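Local coordinates for lysyl oxidase (PDB 1W7C), which probably oxidises primary amines, including the side-chain amines of peptidyl lysine, as a copper- and topaquinone-dependent amine oxidase, at residues S144-N149 with C172-P177; V188-C193 with E227-N232; I195-E198 with L204-T207. All blocks are in the same frame, centred on the assembly; numbering follows the deposited sequence. Where two conformers were deposited one is given.

Contact 1: residues S144-N149 with C172-P177. With NAG (2-acetamido-2-deoxy-beta-D-glucopyranose), chain R.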
loop_
_atom_site.group_PDB
_atom_site.type_symbol
_atom_site.label_atom_id
_atom_site.label_comp_id
_atom_site.label_asym_id
_atom_site.label_seq_id
_atom_site.Cartn_x
_atom_site.Cartn_y
_atom_site.Cartn_z
ATOM N N SER A 144 -8.885 44.472 1.252
ATOM C CA SER A 144 -9.077 45.906 1.027
ATOM C C SER A 144 -7.776 46.677 1.166
ATOM O O SER A 144 -7.471 47.563 0.366
ATOM C CB SER A 144 -10.114 46.463 2.002
ATOM O OG SER A 144 -10.448 47.803 1.676
ATOM N N PHE A 145 -6.980 46.291 2.161
ATOM C CA PHE A 145 -5.688 46.918 2.392
ATOM C C PHE A 145 -4.755 46.670 1.200
ATOM O O PHE A 145 -4.063 47.579 0.734
ATOM C CB PHE A 145 -5.064 46.413 3.702
ATOM C CG PHE A 145 -3.605 46.723 3.833
ATOM C CD1 PHE A 145 -3.191 47.967 4.301
ATOM C CD2 PHE A 145 -2.645 45.790 3.467
ATOM C CE1 PHE A 145 -1.831 48.270 4.400
ATOM C CE2 PHE A 145 -1.277 46.098 3.553
ATOM C CZ PHE A 145 -0.880 47.321 4.034
ATOM N N LEU A 146 -4.712 45.438 0.711
ATOM C CA LEU A 146 -3.856 45.151 -0.418
ATOM C C LEU A 146 -4.287 45.925 -1.661
ATOM O O LEU A 146 -3.449 46.463 -2.358
ATOM C CB LEU A 146 -3.798 43.648 -0.692
ATOM C CG LEU A 146 -3.007 42.824 0.327
ATOM C CD1 LEU A 146 -2.957 41.388 -0.130
ATOM C CD2 LEU A 146 -1.609 43.360 0.497
ATOM N N ASN A 147 -5.579 46.018 -1.916
ATOM C CA ASN A 147 -6.056 46.782 -3.068
ATOM C C ASN A 147 -5.691 48.267 -2.949
ATOM O O ASN A 147 -5.291 48.896 -3.921
ATOM C CB ASN A 147 -7.551 46.607 -3.221
ATOM C CG ASN A 147 -8.097 47.290 -4.470
ATOM O OD1 ASN A 147 -7.767 46.905 -5.609
ATOM N ND2 ASN A 147 -8.937 48.304 -4.269
ATOM N N LYS A 148 -5.785 48.799 -1.731
ATOM C CA LYS A 148 -5.434 50.194 -1.444
ATOM C C LYS A 148 -3.965 50.490 -1.793
ATOM O O LYS A 148 -3.639 51.555 -2.305
ATOM C CB LYS A 148 -5.720 50.515 0.032
ATOM C CG LYS A 148 -5.566 51.976 0.432
ATOM C CD LYS A 148 -6.083 52.192 1.866
ATOM C CE LYS A 148 -6.010 53.675 2.285
ATOM N NZ LYS A 148 -7.010 53.995 3.354
ATOM N N ASN A 149 -3.085 49.532 -1.536
ATOM C CA ASN A 149 -1.661 49.700 -1.827
ATOM C C ASN A 149 -1.245 49.323 -3.253
ATOM O O ASN A 149 -0.416 50.004 -3.869
ATOM C CB ASN A 149 -0.836 48.911 -0.816
ATOM C CG ASN A 149 -0.736 49.614 0.507
ATOM O OD1 ASN A 149 0.243 50.322 0.769
ATOM N ND2 ASN A 149 -1.760 49.466 1.343
ATOM N N CYS A 172 -3.848 39.242 -6.104
ATOM C CA CYS A 172 -2.810 39.316 -5.092
ATOM C C CYS A 172 -3.423 38.918 -3.757
ATOM O O CYS A 172 -4.604 39.211 -3.486
ATOM C CB CYS A 172 -2.195 40.729 -5.078
ATOM S SG CYS A 172 -1.572 41.224 -6.734
ATOM N N HIS A 173 -2.635 38.221 -2.953
ATOM C CA HIS A 173 -3.132 37.517 -1.768
ATOM C C HIS A 173 -1.972 37.210 -0.801
ATOM O O HIS A 173 -0.806 37.398 -1.126
ATOM C CB HIS A 173 -3.841 36.223 -2.186
ATOM C CG HIS A 173 -2.991 35.324 -3.016
ATOM N ND1 HIS A 173 -2.432 34.172 -2.523
ATOM C CD2 HIS A 173 -2.578 35.422 -4.302
ATOM C CE1 HIS A 173 -1.701 33.598 -3.463
ATOM N NE2 HIS A 173 -1.769 34.339 -4.552
ATOM N N SER A 174 -2.336 36.798 0.403
ATOM C CA SER A 174 -1.449 36.752 1.557
ATOM C C SER A 174 -1.106 35.304 1.938
ATOM O O SER A 174 -1.944 34.404 1.870
ATOM C CB SER A 174 -2.146 37.445 2.738
ATOM O OG SER A 174 -2.369 38.816 2.474
ATOM N N ALA A 175 0.118 35.111 2.418
ATOM C CA ALA A 175 0.623 33.808 2.873
ATOM C C ALA A 175 0.038 33.459 4.233
ATOM O O ALA A 175 -0.255 34.342 5.049
ATOM C CB ALA A 175 2.121 33.826 2.952
ATOM N N ALA A 176 -0.172 32.166 4.447
ATOM C CA ALA A 176 -0.686 31.659 5.717
ATOM C C ALA A 176 0.322 30.678 6.294
ATOM O O ALA A 176 0.787 29.772 5.578
ATOM C CB ALA A 176 -2.014 30.965 5.509
ATOM N N PRO A 177 0.613 30.774 7.590
ATOM C CA PRO A 177 -0.032 31.707 8.530
ATOM C C PRO A 177 0.562 33.114 8.501
ATOM O O PRO A 177 1.601 33.391 7.895
ATOM C CB PRO A 177 0.283 31.063 9.882
ATOM C CG PRO A 177 1.645 30.457 9.665
ATOM C CD PRO A 177 1.541 29.859 8.278
HETATM C C1 NAG R . -8.068 49.956 -9.589
HETATM C C2 NAG R . -9.572 49.753 -9.272
HETATM C C3 NAG R . -10.450 49.996 -10.505
HETATM C C4 NAG R . -10.082 51.326 -11.148
HETATM C C5 NAG R . -8.575 51.418 -11.370
HETATM C C6 NAG R . -8.227 52.769 -11.988
HETATM C C7 NAG R . -10.307 48.098 -7.586
HETATM C C8 NAG R . -10.596 46.640 -7.336
HETATM N N2 NAG R . -9.793 48.398 -8.783
HETATM O O3 NAG R . -11.826 50.016 -10.163
HETATM O O4 NAG R . -10.750 51.480 -12.383
HETATM O O5 NAG R . -7.890 51.244 -10.144
HETATM O O6 NAG R . -6.968 53.201 -11.532
HETATM O O7 NAG R . -10.537 48.923 -6.705
#
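Leu146, on helix 136-150, packs against the backbone and one hydroxyl of Cys172 to Ser174 in a helix-on-sheet contact at the outer strand of a five-stranded antiparallel sheet. The helix axis and that of strand 172-174 pass 9.0 Å apart, with their chain directions at 134°. One leucine branch does the touching: CD1 of Leu146 ends 3.7 Å from OG of Ser174 and 4.2 Å from CA of His173. Leu146 has CG anti to its carbonyl carbon and CD1 extended beyond it, which carries that methyl out to the strand. Ser174 points its CB toward the helix as well, whereas that of His173 points away, the alternation expected of a beta strand; the imidazole NE2 of His173 is hydrogen-bonded to Asn194. Phe211 and Phe213 of strand 209-214, together with Met225, also touch Leu146, so the helix lies over several strands of the sheet and not its edge alone.

Within the helix, Asn149 folds back on the preceding turn. Its ND2 donates to O of Phe145 at 3.0 Å, almost straight at 174° and with the acceptor in the amide plane. The same carbonyl oxygen takes the backbone N-H of Asn149 from its other face, and ND2 also lies above one face of the Phe145 ring, offset toward the rim. With CG anti to the backbone N (chi1 -175°), Asn147 reaches the sugar, where its ND2 donates to O7 of the NAG acetamide at 3.0 Å while its OD1 bonds Tyr167. The chemistry therefore divides: the join to the strand is van der Waals packing of a leucine methyl on a serine hydroxyl and the main chain, with no polar bond, while both polar atoms of the Asn147 amide have hydrogen-bond partners.

Contact 2: residues V188-C193 with E227-N232; sequences VDYGTC and EYIYNN
The ring of Tyr190 meets strand 224-230 with its edge: CD1 of Ile229 lies near the ring plane, 4.1 Å from CE2, and a water sits in the plane beyond the hydroxyl. OE2 of Glu227 stands obliquely to the ring, 4.4 Å from CE2. The imidazole of His353 is stacked on the ring from outside the two strands.

The methyl contact is made by the extended arm of the isoleucine. CG1 of Ile229 is anti to the carbonyl carbon and CD1 continues away from the main chain (chi2 161°), reaching the tyrosine, whose own CB does not point at this strand. The two side chains cross obliquely and meet through an apolar contact. Further along the ring the link becomes polar. OH of Tyr190 donates to the water at 2.6 Å, and the water donates in turn to OE2 of Glu227, also at 2.6 Å. This directed relay joins a phenol to a carboxylate, and the negative charge of Glu227 would be expected to polarise the water and strengthen its grip on the hydroxyl.

Lys212, on strand 209-214 between the two strands, touches both Tyr190 and Glu227, while Trp521 of the second subunit packs on Glu227 and Ile229, bringing the dimer partner up to this face. With one strand intervening, the nearest CA atoms, those of Tyr190 and Glu227, are 9.0 Å apart. Such side-chain bridging between next-but-one strands, over the strand that pairs with both, belongs to one face of an antiparallel sheet, here the five-stranded meander of 170-180 through 233-235.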
loop_
_atom_site.group_PDB
_atom_site.type_symbol
_atom_site.label_atom_id
_atom_site.label_comp_id
_atom_site.label_asym_id
_atom_site.label_seq_id
_atom_site.Cartn_x
_atom_site.Cartn_y
_atom_site.Cartn_z
ATOM N N VAL A 188 2.999 40.672 11.028
ATOM C CA VAL A 188 3.298 40.885 9.620
ATOM C C VAL A 188 2.837 39.702 8.781
ATOM O O VAL A 188 2.440 38.661 9.293
ATOM C CB VAL A 188 4.798 41.192 9.395
ATOM C CG1 VAL A 188 5.228 42.348 10.257
ATOM C CG2 VAL A 188 5.649 39.949 9.688
ATOM N N ASP A 189 2.875 39.890 7.477
ATOM C CA ASP A 189 2.440 38.846 6.562
ATOM C C ASP A 189 3.067 39.114 5.194
ATOM O O ASP A 189 3.279 40.269 4.818
ATOM C CB ASP A 189 0.888 38.858 6.508
ATOM C CG ASP A 189 0.265 37.597 5.974
ATOM O OD1 ASP A 189 0.978 36.577 5.738
ATOM O OD2 ASP A 189 -0.983 37.520 5.804
ATOM N N TYR A 190 3.394 38.048 4.495
ATOM C CA TYR A 190 3.908 38.132 3.148
ATOM C C TYR A 190 2.771 37.826 2.171
ATOM O O TYR A 190 1.707 37.357 2.551
ATOM C CB TYR A 190 5.061 37.148 2.956
ATOM C CG TYR A 190 6.335 37.562 3.677
ATOM C CD1 TYR A 190 6.547 37.220 5.003
ATOM C CD2 TYR A 190 7.332 38.291 3.041
ATOM C CE1 TYR A 190 7.704 37.585 5.658
ATOM C CE2 TYR A 190 8.519 38.648 3.693
ATOM C CZ TYR A 190 8.696 38.284 4.999
ATOM O OH TYR A 190 9.873 38.641 5.621
ATOM N N GLY A 191 3.015 38.108 0.906
ATOM C CA GLY A 191 2.043 37.853 -0.135
ATOM C C GLY A 191 2.648 37.813 -1.517
ATOM O O GLY A 191 3.844 38.101 -1.697
ATOM N N THR A 192 1.825 37.388 -2.476
ATOM C CA THR A 192 2.246 37.360 -3.863
ATOM C C THR A 192 1.078 37.611 -4.778
ATOM O O THR A 192 -0.050 37.809 -4.311
ATOM C CB THR A 192 2.938 36.009 -4.191
ATOM O OG1 THR A 192 3.635 36.113 -5.440
ATOM C CG2 THR A 192 1.920 34.859 -4.353
ATOM N N CYS A 193 1.350 37.600 -6.079
ATOM C CA CYS A 193 0.317 37.739 -7.088
ATOM C C CYS A 193 0.379 36.574 -8.076
ATOM O O CYS A 193 1.458 36.068 -8.397
ATOM C CB CYS A 193 0.487 39.054 -7.866
ATOM S SG CYS A 193 0.428 40.554 -6.876
ATOM N N GLU A 227 7.612 46.007 2.432
ATOM C CA GLU A 227 8.524 45.618 1.374
ATOM C C GLU A 227 7.807 45.155 0.136
ATOM O O GLU A 227 6.727 44.557 0.222
ATOM C CB GLU A 227 9.434 44.464 1.838
ATOM C CG GLU A 227 10.278 44.775 3.045
ATOM C CD GLU A 227 11.032 43.570 3.579
ATOM O OE1 GLU A 227 11.937 43.764 4.433
ATOM O OE2 GLU A 227 10.729 42.429 3.146
ATOM N N TYR A 228 8.428 45.445 -1.011
ATOM C CA TYR A 228 8.187 44.722 -2.258
ATOM C C TYR A 228 9.431 43.922 -2.570
ATOM O O TYR A 228 10.536 44.431 -2.431
ATOM C CB TYR A 228 7.868 45.701 -3.396
ATOM C CG TYR A 228 6.564 46.411 -3.176
ATOM C CD1 TYR A 228 6.512 47.764 -2.842
ATOM C CD2 TYR A 228 5.373 45.694 -3.230
ATOM C CE1 TYR A 228 5.292 48.385 -2.616
ATOM C CE2 TYR A 228 4.165 46.295 -2.993
ATOM C CZ TYR A 228 4.120 47.637 -2.689
ATOM O OH TYR A 228 2.884 48.206 -2.472
ATOM N N ILE A 229 9.261 42.674 -2.987
ATOM C CA ILE A 229 10.386 41.781 -3.211
ATOM C C ILE A 229 10.240 41.190 -4.601
ATOM O O ILE A 229 9.202 40.623 -4.927
ATOM C CB ILE A 229 10.422 40.677 -2.141
ATOM C CG1 ILE A 229 10.591 41.277 -0.742
ATOM C CG2 ILE A 229 11.501 39.642 -2.465
ATOM C CD1 ILE A 229 10.183 40.357 0.369
ATOM N N TYR A 230 11.293 41.320 -5.407
ATOM C CA TYR A 230 11.277 40.861 -6.787
ATOM C C TYR A 230 12.691 40.518 -7.194
ATOM O O TYR A 230 13.620 41.276 -6.920
ATOM C CB TYR A 230 10.666 41.923 -7.711
ATOM C CG TYR A 230 10.657 41.507 -9.169
ATOM C CD1 TYR A 230 9.657 40.682 -9.676
ATOM C CD2 TYR A 230 11.663 41.921 -10.031
ATOM C CE1 TYR A 230 9.654 40.302 -10.992
ATOM C CE2 TYR A 230 11.667 41.550 -11.358
ATOM C CZ TYR A 230 10.669 40.741 -11.832
ATOM O OH TYR A 230 10.664 40.363 -13.144
ATOM N N ASN A 231 12.866 39.351 -7.816
ATOM C CA ASN A 231 14.194 38.867 -8.204
ATOM C C ASN A 231 15.172 38.926 -7.024
ATOM O O ASN A 231 16.310 39.341 -7.168
ATOM C CB ASN A 231 14.720 39.644 -9.423
ATOM C CG ASN A 231 15.993 39.049 -9.999
ATOM O OD1 ASN A 231 16.234 37.831 -9.918
ATOM N ND2 ASN A 231 16.821 39.913 -10.615
ATOM N N ASN A 232 14.677 38.521 -5.853
ATOM C CA ASN A 232 15.448 38.441 -4.609
ATOM C C ASN A 232 16.020 39.766 -4.089
ATOM O O ASN A 232 16.917 39.759 -3.265
ATOM C CB ASN A 232 16.561 37.387 -4.738
ATOM C CG ASN A 232 16.015 35.985 -4.788
ATOM O OD1 ASN A 232 15.348 35.552 -3.830
ATOM N ND2 ASN A 232 16.253 35.269 -5.897
HETATM O O HOH W 1 11.544 40.237 4.326
#

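Contact 3: residues I195-E198 with L204-T207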
loop_
_atom_site.group_PDB
_atom_site.type_symbol
_atom_site.label_atom_id
_atom_site.label_comp_id
_atom_site.label_asym_id
_atom_site.label_seq_id
_atom_site.Cartn_x
_atom_site.Cartn_y
_atom_site.Cartn_z
ATOM N N ILE A 195 -1.537 35.068 -11.877
ATOM C CA ILE A 195 -2.350 35.443 -13.035
ATOM C C ILE A 195 -3.767 34.849 -12.873
ATOM O O ILE A 195 -3.912 33.699 -12.468
ATOM C CB ILE A 195 -1.700 34.933 -14.350
ATOM C CG1 ILE A 195 -0.245 35.422 -14.503
ATOM C CG2 ILE A 195 -2.565 35.300 -15.546
ATOM C CD1 ILE A 195 -0.086 36.882 -14.697
ATOM N N ASN A 196 -4.798 35.624 -13.188
ATOM C CA ASN A 196 -6.168 35.116 -13.144
ATOM C C ASN A 196 -6.387 34.127 -14.271
ATOM O O ASN A 196 -5.932 34.344 -15.394
ATOM C CB ASN A 196 -7.218 36.224 -13.334
ATOM C CG ASN A 196 -7.213 37.261 -12.246
ATOM O OD1 ASN A 196 -6.719 37.040 -11.142
ATOM N ND2 ASN A 196 -7.795 38.413 -12.550
ATOM N N THR A 197 -7.099 33.049 -13.966
ATOM C CA THR A 197 -7.482 32.056 -14.964
ATOM C C THR A 197 -8.964 31.807 -14.881
ATOM O O THR A 197 -9.610 32.160 -13.893
ATOM C CB THR A 197 -6.768 30.717 -14.755
ATOM O OG1 THR A 197 -7.323 30.053 -13.609
ATOM C CG2 THR A 197 -5.286 30.897 -14.496
ATOM N N GLU A 198 -9.497 31.168 -15.914
ATOM C CA GLU A 198 -10.898 30.803 -15.940
ATOM C C GLU A 198 -11.183 29.421 -15.332
ATOM O O GLU A 198 -12.347 29.051 -15.170
ATOM C CB GLU A 198 -11.435 30.849 -17.370
ATOM C CG GLU A 198 -11.152 29.617 -18.227
ATOM C CD GLU A 198 -11.806 29.671 -19.607
ATOM O OE1 GLU A 198 -11.207 29.130 -20.567
ATOM O OE2 GLU A 198 -12.924 30.228 -19.738
ATOM N N LEU A 204 -0.786 27.576 -10.759
ATOM C CA LEU A 204 0.203 27.228 -11.773
ATOM C C LEU A 204 0.807 28.445 -12.463
ATOM O O LEU A 204 1.727 28.296 -13.261
ATOM C CB LEU A 204 -0.425 26.295 -12.822
ATOM C CG LEU A 204 -0.987 24.961 -12.303
ATOM C CD1 LEU A 204 -1.440 24.068 -13.441
ATOM C CD2 LEU A 204 0.014 24.213 -11.426
ATOM N N VAL A 205 0.323 29.642 -12.117
ATOM C CA VAL A 205 0.832 30.882 -12.695
ATOM C C VAL A 205 1.178 31.936 -11.640
ATOM O O VAL A 205 0.694 33.079 -11.681
ATOM C CB VAL A 205 -0.161 31.416 -13.759
ATOM C CG1 VAL A 205 -0.053 30.595 -15.033
ATOM C CG2 VAL A 205 -1.591 31.371 -13.247
ATOM N N PRO A 206 2.058 31.560 -10.707
ATOM C CA PRO A 206 2.629 32.524 -9.767
ATOM C C PRO A 206 3.600 33.446 -10.485
ATOM O O PRO A 206 4.405 33.002 -11.318
ATOM C CB PRO A 206 3.383 31.638 -8.772
ATOM C CG PRO A 206 3.846 30.449 -9.595
ATOM C CD PRO A 206 2.691 30.235 -10.561
ATOM N N THR A 207 3.538 34.736 -10.161
ATOM C CA THR A 207 4.300 35.761 -10.906
ATOM C C THR A 207 5.716 36.034 -10.434
ATOM O O THR A 207 6.476 36.680 -11.147
ATOM C CB THR A 207 3.561 37.094 -10.861
ATOM O OG1 THR A 207 3.465 37.560 -9.507
ATOM C CG2 THR A 207 2.129 36.954 -11.379
#
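Ile195 sets its CB 3.7 Å from CG2 of Val205. Next along the chain, CG1 passes 3.8 Å from the carbonyl O of Val205, and CD1 ends 4.0 Å from CG2 of Thr207. Both of the isoleucine's chi angles lie near -60°, and this bent chain brings the tip beside the threonine methyl. Ile195 and Val205 cross at about a right angle. CG2 of Val205 also lies 3.4 Å from O of Ile195 and 3.9 Å from CG2 of Thr197.

A single backbone hydrogen bond spans the two segments, from N of Ile195 to O of Val205 (3.0 Å, 164°). The threonines give their methyls to this apolar patch, while their hydroxyls are held by the main chain elsewhere: OG1 of Thr197 by N of Ala201, OG1 of Thr207 by O of Cys193 and N of Phe209. The segments thus draw together the end of strand 187-195, with the loop after it, and the chain entering strand 209-214, with Ile163 at the end of helix 153-163 touching both Ile195 and Thr207.

How the contacts relate
From the N terminus, helix 136-150 comes first, and contact 1 closes a loop holding helix 153-163 when strand 170-180 comes back against it. The chain then turns into strand 187-195, neighbour of that strand in the sheet and tied to it by the Cys172-Cys193 disulfide, and here contact 2 opens. Before it closes on strand 224-230, contact 3 opens and shuts within its span, drawing in the short connection between strands 187-195 and 206-207; a probable hydrogen bond between Cys193 and Thr207 joins the two. Contact 1 is complete before either begins. Together they link the helix, three strands of the sheet and the short segment 206-207 in this part of the fold.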